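Local structure of thermotoga maritima TmcAL (Thermotoga maritima, 5Y0T) at residues 350-353 and 354-358; 368-371 and 372-376; 175-178 and 179-183. The protein belongs to the HIGH nucleotidyl transferase family of the HUP clan, a largely helical protein with a mixed beta sheet, modelled with adenosine-5'-rp-alpha-thio-triphosphate. All coordinates share one frame; numbering follows the deposited sequence.

Contact 1 (350-353 and 354-358)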
loop_
_atom_site.group_PDB
_atom_site.type_symbol
_atom_site.label_atom_id
_atom_site.label_comp_id
_atom_site.label_asym_id
_atom_site.label_seq_id
_atom_site.Cartn_x
_atom_site.Cartn_y
_atom_site.Cartn_z
ATOM N N LEU A 350 9.498 31.915 -21.213
ATOM C CA LEU A 350 9.214 30.521 -21.555
ATOM C C LEU A 350 9.490 30.269 -23.034
ATOM O O LEU A 350 10.029 29.228 -23.419
ATOM C CB LEU A 350 7.772 30.167 -21.199
ATOM C CG LEU A 350 7.368 28.716 -21.482
ATOM C CD1 LEU A 350 8.325 27.755 -20.781
ATOM C CD2 LEU A 350 5.925 28.480 -21.034
ATOM N N SER A 351 9.165 31.253 -23.867
ATOM C CA SER A 351 9.440 31.155 -25.284
ATOM C C SER A 351 10.954 31.025 -25.559
ATOM O O SER A 351 11.394 30.232 -26.408
ATOM C CB SER A 351 8.844 32.371 -26.006
ATOM O OG SER A 351 9.196 32.361 -27.375
ATOM N N LEU A 352 11.751 31.786 -24.824
ATOM C CA LEU A 352 13.200 31.696 -24.964
ATOM C C LEU A 352 13.718 30.337 -24.472
ATOM O O LEU A 352 14.601 29.754 -25.090
ATOM C CB LEU A 352 13.888 32.825 -24.198
ATOM C CG LEU A 352 15.400 32.899 -24.439
ATOM C CD1 LEU A 352 15.696 33.144 -25.927
ATOM C CD2 LEU A 352 16.025 33.993 -23.602
ATOM N N MET A 353 13.165 29.847 -23.364
ATOM C CA MET A 353 13.503 28.512 -22.865
ATOM C C MET A 353 13.277 27.444 -23.917
ATOM O O MET A 353 14.060 26.505 -24.019
ATOM C CB MET A 353 12.694 28.168 -21.610
ATOM C CG MET A 353 13.165 28.901 -20.364
ATOM S SD MET A 353 12.044 28.657 -18.974
ATOM C CE MET A 353 11.961 26.867 -18.943
ATOM N N ARG A 354 12.218 27.580 -24.710
ATOM C CA ARG A 354 11.962 26.562 -25.730
ATOM C C ARG A 354 13.099 26.524 -26.738
ATOM O O ARG A 354 13.396 25.472 -27.308
ATOM C CB ARG A 354 10.626 26.798 -26.428
ATOM C CG ARG A 354 9.421 26.588 -25.498
ATOM C CD ARG A 354 8.101 26.540 -26.270
ATOM N NE ARG A 354 6.943 26.654 -25.380
ATOM C CZ ARG A 354 6.401 25.633 -24.716
ATOM N NH1 ARG A 354 5.346 25.832 -23.937
ATOM N NH2 ARG A 354 6.914 24.412 -24.827
ATOM N N LYS A 355 13.753 27.660 -26.950
ATOM C CA LYS A 355 14.913 27.681 -27.837
ATOM C C LYS A 355 16.190 27.222 -27.130
ATOM O O LYS A 355 17.049 26.590 -27.742
ATOM C CB LYS A 355 15.136 29.082 -28.420
ATOM C CG LYS A 355 13.959 29.618 -29.249
ATOM C CD LYS A 355 14.245 31.048 -29.718
ATOM C CE LYS A 355 13.129 31.612 -30.602
ATOM N NZ LYS A 355 11.881 31.938 -29.845
ATOM N N LYS A 356 16.357 27.619 -25.872
ATOM C CA LYS A 356 17.641 27.403 -25.194
ATOM C C LYS A 356 17.731 26.228 -24.209
ATOM O O LYS A 356 18.829 25.894 -23.750
ATOM C CB LYS A 356 18.022 28.689 -24.450
ATOM C CG LYS A 356 18.205 29.894 -25.364
ATOM C CD LYS A 356 18.899 31.039 -24.633
ATOM C CE LYS A 356 19.293 32.172 -25.583
ATOM N NZ LYS A 356 20.185 31.709 -26.692
ATOM N N ALA A 357 16.609 25.584 -23.902
ATOM C CA ALA A 357 16.614 24.607 -22.807
ATOM C C ALA A 357 17.370 23.345 -23.194
ATOM O O ALA A 357 17.431 22.994 -24.365
ATOM C CB ALA A 357 15.209 24.252 -22.384
ATOM N N LYS A 358 17.967 22.691 -22.200
ATOM C CA LYS A 358 18.737 21.470 -22.424
ATOM C C LYS A 358 17.943 20.221 -22.067
ATOM O O LYS A 358 18.464 19.123 -22.181
ATOM C CB LYS A 358 20.041 21.490 -21.604
ATOM C CG LYS A 358 20.822 22.810 -21.650
ATOM C CD LYS A 358 21.871 22.860 -20.525
ATOM C CE LYS A 358 22.493 24.245 -20.393
ATOM N NZ LYS A 358 23.754 24.196 -19.599
HETATM O O HOH W 1 10.100 29.684 -28.729
#
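Ser351 and Lys355 are bridged by a water, Ser351 OG and Lys355 NZ being 3.7 Å apart. That water donates to Ser351 O at 2.7 Å, accepts from Lys355 NZ at 3.1 Å and is hydrogen-bonded to Ser351 OG. Both ends converge on it by torsion: the hydroxyl lies anti to the Ser351 nitrogen (chi1 175°), and the lysine chain, straight as far as CE, folds at its last bond (chi4 72°) to bring NZ within reach of the same water.

The backbone acceptors are taken in turn. Leu350 O receives Arg354 N at 3.0 Å, and the same N-H adds a weak bond to Ser351 O. Leu352 O accepts Lys356 N, in the carbonyl plane, at 2.9 Å, and also takes a weak bond from Lys355 N. Ala357, the first residue to leave helical angles, still gives its N-H to Met353 O at 2.7 Å.

Apolar contact supplements these bonds where Lys356 CE rests on Leu352 CD1 at 3.7 Å. Separately, the Leu350 CD2 methyl approaches the Arg354 guanidinium obliquely, 4.0 Å from NH1. These are the last turns of helix 346-356, the crossover of a beta-alpha-beta unit, with Leu350 packed on strand 337-343 and Met353 on Ile361. Chemically, all four carbonyls from Leu350 to Met353 have donors, while Lys356 uses methylenes, Arg354 its guanidinium and Lys355 a water-bridged ammonium.

Contact 2 (368-371 and 372-376)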
loop_
_atom_site.group_PDB
_atom_site.type_symbol
_atom_site.label_atom_id
_atom_site.label_comp_id
_atom_site.label_asym_id
_atom_site.label_seq_id
_atom_site.Cartn_x
_atom_site.Cartn_y
_atom_site.Cartn_z
ATOM N N TYR A 368 2.987 14.265 -22.868
ATOM C CA TYR A 368 4.394 14.133 -22.495
ATOM C C TYR A 368 5.086 12.970 -23.189
ATOM O O TYR A 368 6.285 13.043 -23.437
ATOM C CB TYR A 368 4.582 14.041 -20.981
ATOM C CG TYR A 368 4.345 12.715 -20.285
ATOM C CD1 TYR A 368 5.207 11.633 -20.456
ATOM C CD2 TYR A 368 3.323 12.588 -19.364
ATOM C CE1 TYR A 368 5.001 10.453 -19.791
ATOM C CE2 TYR A 368 3.124 11.409 -18.675
ATOM C CZ TYR A 368 3.968 10.346 -18.888
ATOM O OH TYR A 368 3.767 9.164 -18.190
ATOM N N ARG A 369 4.338 11.921 -23.545
ATOM C CA ARG A 369 4.954 10.808 -24.258
ATOM C C ARG A 369 5.316 11.192 -25.684
ATOM O O ARG A 369 6.297 10.681 -26.231
ATOM C CB ARG A 369 4.037 9.584 -24.276
ATOM C CG ARG A 369 3.740 9.055 -22.891
ATOM C CD ARG A 369 2.964 7.757 -22.955
ATOM N NE ARG A 369 3.820 6.652 -22.544
ATOM C CZ ARG A 369 3.869 6.173 -21.308
ATOM N NH1 ARG A 369 3.094 6.684 -20.365
ATOM N NH2 ARG A 369 4.690 5.180 -21.023
ATOM N N LYS A 370 4.514 12.061 -26.301
ATOM C CA LYS A 370 4.840 12.549 -27.638
ATOM C C LYS A 370 6.056 13.467 -27.565
ATOM O O LYS A 370 6.924 13.430 -28.437
ATOM C CB LYS A 370 3.649 13.285 -28.278
ATOM C CG LYS A 370 2.479 12.368 -28.577
ATOM C CD LYS A 370 1.406 13.022 -29.475
ATOM C CE LYS A 370 0.411 11.955 -29.950
ATOM N NZ LYS A 370 -0.620 12.468 -30.896
ATOM N N VAL A 371 6.111 14.291 -26.527
ATOM C CA VAL A 371 7.272 15.145 -26.307
ATOM C C VAL A 371 8.542 14.287 -26.248
ATOM O O VAL A 371 9.546 14.584 -26.913
ATOM C CB VAL A 371 7.147 15.974 -25.008
ATOM C CG1 VAL A 371 8.483 16.640 -24.681
ATOM C CG2 VAL A 371 6.054 17.031 -25.147
ATOM N N LEU A 372 8.481 13.203 -25.479
ATOM C CA LEU A 372 9.639 12.330 -25.307
ATOM C C LEU A 372 10.018 11.627 -26.606
ATOM O O LEU A 372 11.201 11.528 -26.953
ATOM C CB LEU A 372 9.365 11.284 -24.215
ATOM C CG LEU A 372 10.514 10.288 -23.981
ATOM C CD1 LEU A 372 11.789 11.009 -23.567
ATOM C CD2 LEU A 372 10.141 9.210 -22.962
ATOM N N GLU A 373 9.011 11.138 -27.322
ATOM C CA GLU A 373 9.243 10.415 -28.573
ATOM C C GLU A 373 9.912 11.312 -29.598
ATOM O O GLU A 373 10.733 10.858 -30.401
ATOM C CB GLU A 373 7.925 9.867 -29.145
ATOM C CG GLU A 373 7.399 8.620 -28.439
ATOM C CD GLU A 373 5.948 8.278 -28.796
ATOM O OE1 GLU A 373 5.424 7.272 -28.259
ATOM O OE2 GLU A 373 5.330 9.011 -29.602
ATOM N N LYS A 374 9.548 12.587 -29.599
ATOM C CA LYS A 374 10.033 13.458 -30.662
ATOM C C LYS A 374 11.220 14.365 -30.318
ATOM O O LYS A 374 11.785 14.995 -31.214
ATOM C CB LYS A 374 8.862 14.308 -31.177
ATOM C CG LYS A 374 7.772 13.456 -31.831
ATOM C CD LYS A 374 6.654 14.286 -32.450
ATOM C CE LYS A 374 5.723 14.839 -31.389
ATOM N NZ LYS A 374 4.353 15.024 -31.939
ATOM N N THR A 375 11.645 14.402 -29.060
ATOM C CA THR A 375 12.665 15.384 -28.698
ATOM C C THR A 375 14.010 15.081 -29.374
ATOM O O THR A 375 14.369 13.920 -29.570
ATOM C CB THR A 375 12.854 15.493 -27.160
ATOM O OG1 THR A 375 13.781 16.545 -26.876
ATOM C CG2 THR A 375 13.348 14.176 -26.542
ATOM N N ASP A 376 14.715 16.143 -29.769
ATOM C CA ASP A 376 16.091 16.046 -30.276
ATOM C C ASP A 376 17.091 15.856 -29.131
ATOM O O ASP A 376 18.231 15.491 -29.354
ATOM C CB ASP A 376 16.486 17.308 -31.054
ATOM C CG ASP A 376 15.859 17.378 -32.435
ATOM O OD1 ASP A 376 15.319 16.353 -32.909
ATOM O OD2 ASP A 376 15.926 18.464 -33.054
#
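Lys370 and Lys374 touch through their aliphatic parts: Lys374 CE lies 4.0 Å from Lys370 CB and 3.5 Å from Lys370 O. A bend in the Lys374 chain (chi3 -76°) turns CE back over the preceding turn, whereas Lys370 runs out extended. Glu373 is also close to the backbone, its CG 3.2 Å from Arg369 O.

Three good main-chain bonds and one weak one join the segments. Leu372 N gives to Tyr368 O, Glu373 N to Arg369 O, and Lys374 N to Lys370 O, each at 3.0 Å; Lys374 N adds a weak bond to Val371 O. This i to i+4 pattern is that of an alpha helix, here the whole of short helix 368-374, which places Tyr368 and Leu372 against Phe384 of helix 381-399 and Val371 against Pro360. Thr375 is the first residue to leave helical angles. Its OG1 is turned anti to its own nitrogen (chi1 -175°) and accepts from Leu377 N, two residues on, which meets the definition of an ST turn.

The charged ends are not in contact. Lys370 NZ and Lys374 NZ, 5.7 Å apart, may repel weakly; Arg369 NE, 6.0 Å from Glu373 OE1, makes no salt bridge but may be mildly attracted.

Contact 3 (175-178 and 179-183)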
loop_
_atom_site.group_PDB
_atom_site.type_symbol
_atom_site.label_atom_id
_atom_site.label_comp_id
_atom_site.label_asym_id
_atom_site.label_seq_id
_atom_site.Cartn_x
_atom_site.Cartn_y
_atom_site.Cartn_z
ATOM N N TYR A 175 23.833 23.576 -3.196
ATOM C CA TYR A 175 23.463 24.194 -4.495
ATOM C C TYR A 175 24.716 24.537 -5.293
ATOM O O TYR A 175 24.799 24.291 -6.501
ATOM C CB TYR A 175 22.643 25.492 -4.342
ATOM C CG TYR A 175 21.299 25.377 -3.658
ATOM C CD1 TYR A 175 20.431 24.338 -3.943
ATOM C CD2 TYR A 175 20.901 26.336 -2.712
ATOM C CE1 TYR A 175 19.207 24.237 -3.309
ATOM C CE2 TYR A 175 19.660 26.240 -2.066
ATOM C CZ TYR A 175 18.828 25.192 -2.368
ATOM O OH TYR A 175 17.621 25.076 -1.730
ATOM N N ILE A 176 25.677 25.159 -4.615
ATOM C CA ILE A 176 26.876 25.624 -5.274
ATOM C C ILE A 176 27.712 24.433 -5.730
ATOM O O ILE A 176 28.231 24.410 -6.848
ATOM C CB ILE A 176 27.702 26.544 -4.334
ATOM C CG1 ILE A 176 26.911 27.822 -4.013
ATOM C CG2 ILE A 176 29.037 26.909 -4.966
ATOM C CD1 ILE A 176 27.431 28.589 -2.802
ATOM N N HIS A 177 27.832 23.439 -4.860
ATOM C CA HIS A 177 28.554 22.221 -5.205
ATOM C C HIS A 177 27.941 21.570 -6.435
ATOM O O HIS A 177 28.664 21.182 -7.350
ATOM C CB HIS A 177 28.558 21.245 -4.034
ATOM C CG HIS A 177 29.342 19.996 -4.295
ATOM N ND1 HIS A 177 29.158 18.840 -3.571
ATOM C CD2 HIS A 177 30.305 19.720 -5.207
ATOM C CE1 HIS A 177 29.975 17.904 -4.022
ATOM N NE2 HIS A 177 30.686 18.413 -5.013
ATOM N N SER A 178 26.610 21.467 -6.465
ATOM C CA SER A 178 25.894 20.928 -7.627
ATOM C C SER A 178 26.195 21.701 -8.909
ATOM O O SER A 178 26.444 21.108 -9.962
ATOM C CB SER A 178 24.382 20.931 -7.369
ATOM O OG SER A 178 24.056 19.941 -6.401
ATOM N N ALA A 179 26.178 23.027 -8.825
ATOM C CA ALA A 179 26.483 23.838 -9.999
ATOM C C ALA A 179 27.900 23.560 -10.487
ATOM O O ALA A 179 28.136 23.477 -11.686
ATOM C CB ALA A 179 26.322 25.303 -9.686
ATOM N N LEU A 180 28.843 23.424 -9.550
ATOM C CA LEU A 180 30.223 23.092 -9.916
ATOM C C LEU A 180 30.257 21.740 -10.615
ATOM O O LEU A 180 30.873 21.592 -11.677
ATOM C CB LEU A 180 31.141 23.079 -8.680
ATOM C CG LEU A 180 31.454 24.461 -8.098
ATOM C CD1 LEU A 180 32.286 24.370 -6.802
ATOM C CD2 LEU A 180 32.176 25.289 -9.148
ATOM N N LYS A 181 29.577 20.754 -10.036
ATOM C CA LYS A 181 29.579 19.413 -10.633
ATOM C C LYS A 181 29.057 19.405 -12.062
ATOM O O LYS A 181 29.605 18.712 -12.919
ATOM C CB LYS A 181 28.756 18.428 -9.797
ATOM C CG LYS A 181 29.343 18.131 -8.436
ATOM C CD LYS A 181 28.894 16.765 -7.939
ATOM C CE LYS A 181 27.440 16.502 -8.286
ATOM N NZ LYS A 181 26.903 15.313 -7.571
ATOM N N ILE A 182 27.986 20.142 -12.330
ATOM C CA ILE A 182 27.431 20.100 -13.670
ATOM C C ILE A 182 28.004 21.173 -14.580
ATOM O O ILE A 182 27.591 21.292 -15.728
ATOM C CB ILE A 182 25.874 20.204 -13.656
ATOM C CG1 ILE A 182 25.392 21.583 -13.197
ATOM C CG2 ILE A 182 25.289 19.094 -12.783
ATOM C CD1 ILE A 182 23.851 21.754 -13.341
ATOM N N GLY A 183 28.962 21.949 -14.084
ATOM C CA GLY A 183 29.615 22.934 -14.932
ATOM C C GLY A 183 28.756 24.153 -15.214
ATOM O O GLY A 183 28.919 24.809 -16.229
HETATM O O HOH W 2 25.887 17.568 -5.733
#
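His177 and Lys181 meet where the lysine methylenes pass the imidazole at an oblique angle: Lys181 CG sits 3.7 Å from His177 NE2, and CD follows at 3.8 Å. The ring reaches that position because its CG is anti to the backbone nitrogen (chi1 -177°), which directs it along the helix toward the next turn. Lys181 starts out beside its own nitrogen and bends at chi3 (-39°), which leaves NZ within reach of a water. That water bridges it to Ser178, donating to Ser178 OG at 3.1 Å and receiving a weak bond from Lys181 NZ; it also lies 4.1 Å above one face of the imidazole, toward the rim. Ser178 OG is further hydrogen-bonded to Glu174 O in the previous turn.

Ile182 has CG1 between its nitrogen and carbonyl carbon (chi1 68°), which sets that methylene 3.4 Å from Ser178 O. Ser178 O accepts Ile182 N at 3.0 Å. Gly183 then takes a positive phi in a Schellman motif, its N bonded to Leu180 O at 3.1 Å.

Around the end of helix 167-182, three elements receive these side chains. Ile176, His177 and Leu180 pack on helix 108-120, Tyr175, Ser178 and Ile182 touch helix 79-92, and Tyr175, Ile176 and Ala179 press on Phe188 of strand 187-192.

How the contacts relate
All three contacts lie at the C-terminal ends of helices, contact 2 taking in its whole short one, and follow in series 3, 1, 2 along the chain. Contacts 1 and 2 have centres 16 Å apart and nearest atoms about 7 Å apart; Pro360, in the loop between their helices, touches Val371 and Thr375 of contact 2. Contact 3 comes within about 6 Å of contact 1 at the nearest atoms, though their centres are 21 Å apart. Asp91 of helix 79-92 links these two, touching Ile182 and forming a salt bridge with Lys358. Contacts 2 and 3 are about 18 Å apart at their nearest atoms. Tyr175 of contact 3 has its side chain about 5 Å from the bound adenosine-5'-rp-alpha-thio-triphosphate.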